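Long-range contact in ESX-5 secretion system protein EccC5 (Mycobacterium tuberculosis, PDB 6J18), which is an ATP-hydrolysing component of the ESX-5 type VII secretion machinery, which exports EsxN and a number of PE_PGRS and PPE proteins: residues 140-144 and 171-175. Numbering follows the deposited sequence.
Sequences VWLVD and MMGEL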
# COMPACT_ATOMS: atom_id res chain seq x y z
N VAL A 140 9.82 5.56 -2.07
CA VAL A 140 9.38 4.18 -1.94
C VAL A 140 10.42 3.29 -1.27
O VAL A 140 11.59 3.29 -1.65
CB VAL A 140 9.01 3.58 -3.31
CG1 VAL A 140 8.76 2.08 -3.20
CG2 VAL A 140 7.80 4.29 -3.90
N TRP A 141 9.98 2.53 -0.27
CA TRP A 141 10.81 1.52 0.38
C TRP A 141 10.21 0.15 0.08
O TRP A 141 9.16 -0.21 0.61
CB TRP A 141 10.89 1.78 1.88
CG TRP A 141 11.49 3.11 2.23
CD1 TRP A 141 10.98 4.34 1.93
CD2 TRP A 141 12.71 3.35 2.95
NE1 TRP A 141 11.80 5.33 2.41
CE2 TRP A 141 12.87 4.75 3.04
CE3 TRP A 141 13.68 2.52 3.52
CZ2 TRP A 141 13.96 5.34 3.68
CZ3 TRP A 141 14.76 3.10 4.16
CH2 TRP A 141 14.90 4.50 4.23
N LEU A 142 10.89 -0.61 -0.78
CA LEU A 142 10.28 -1.79 -1.39
C LEU A 142 10.83 -3.12 -0.85
O LEU A 142 12.02 -3.39 -0.94
CB LEU A 142 10.47 -1.73 -2.91
CG LEU A 142 9.89 -2.86 -3.77
CD1 LEU A 142 8.37 -2.86 -3.71
CD2 LEU A 142 10.38 -2.72 -5.20
N VAL A 143 9.95 -3.94 -0.30
CA VAL A 143 10.29 -5.32 0.02
C VAL A 143 9.76 -6.22 -1.09
O VAL A 143 8.55 -6.40 -1.22
CB VAL A 143 9.71 -5.77 1.38
CG1 VAL A 143 10.16 -7.19 1.69
CG2 VAL A 143 10.14 -4.83 2.48
N ASP A 144 10.66 -6.78 -1.88
CA ASP A 144 10.27 -7.53 -3.07
C ASP A 144 11.16 -8.75 -3.30
O ASP A 144 12.04 -8.73 -4.16
CB ASP A 144 10.30 -6.62 -4.29
CG ASP A 144 9.74 -7.28 -5.54
OD1 ASP A 144 9.01 -8.28 -5.41
OD2 ASP A 144 10.03 -6.78 -6.65
N MET A 171 17.15 -2.48 6.03
CA MET A 171 16.34 -1.42 5.45
C MET A 171 15.31 -0.90 6.44
O MET A 171 15.06 0.31 6.53
CB MET A 171 15.64 -1.91 4.18
CG MET A 171 14.87 -0.82 3.45
SD MET A 171 13.96 -1.43 2.02
CE MET A 171 12.59 -2.25 2.83
N MET A 172 14.70 -1.81 7.20
CA MET A 172 13.68 -1.44 8.16
C MET A 172 14.27 -0.64 9.32
O MET A 172 13.59 0.18 9.93
CB MET A 172 12.96 -2.68 8.69
CG MET A 172 12.11 -3.39 7.65
SD MET A 172 10.97 -2.29 6.79
CE MET A 172 9.99 -1.71 8.16
N GLY A 173 15.55 -0.87 9.61
CA GLY A 173 16.25 -0.11 10.62
C GLY A 173 16.45 1.32 10.19
O GLY A 173 16.31 2.25 10.98
N GLU A 174 16.79 1.50 8.91
CA GLU A 174 16.99 2.83 8.34
C GLU A 174 15.66 3.58 8.27
O GLU A 174 15.60 4.78 8.54
CB GLU A 174 17.62 2.73 6.95
CG GLU A 174 19.00 2.09 6.94
CD GLU A 174 19.46 1.75 5.54
OE1 GLU A 174 18.70 2.00 4.58
OE2 GLU A 174 20.58 1.23 5.39
N LEU A 175 14.61 2.86 7.89
CA LEU A 175 13.28 3.46 7.77
C LEU A 175 12.76 3.92 9.13
O LEU A 175 12.20 5.01 9.24
CB LEU A 175 12.30 2.46 7.15
CG LEU A 175 10.86 2.95 7.04
CD1 LEU A 175 10.79 4.22 6.21
CD2 LEU A 175 9.96 1.87 6.46
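Trp141 reaches from strand 140-143 to helix 171-175 and lays one face of its indole against Leu175 while its benzo edge meets Met171. The methyl CD1 of Leu175 sits over the five-membered ring, 3.9 Å from its centroid and 13° off the ring normal, a CH-pi contact. Leu175 CB lies 3.9 Å from Trp141 CE3, so the leucine follows the indole from its pyrrole part to its benzo part. At the ring edge, Met171 CG approaches Trp141 CE3 to 3.5 Å in the plane of the ring. The methionine chain leaves the helix extended and runs past the tryptophan toward the strand, and the bend at chi3 (75°) turns its methyl CE to 3.6 Å from Val143 CG2. Glu174 adds its CB at the same ring edge, 4.0 Å from Trp141 CZ3, and its carboxylate forms a salt bridge with Arg160 of the neighbouring strand 158-162. The indole NE1 is hydrogen-bonded to Gln139, and Ile204 of strand 203-208 touches both Trp141 and Leu175. Strand and helix run nearly antiparallel, at 155°, with axes 10.2 Å apart. The contact joins helix 165-180 to strand 137-143 of the central, largely parallel sheet of the C-terminal FtsK/SpoIIIE-type ATPase domain of EccC5; the side chain of Leu142, whose CB points away from this helix, is about 12 Å from the bound ATP. No hydrogen bond links the two segments: dispersion and the CH-pi contact join them, while the polar groups of Trp141 and Glu174 find their partners elsewhere, consistent with a hydrophobic interface bordered by charge.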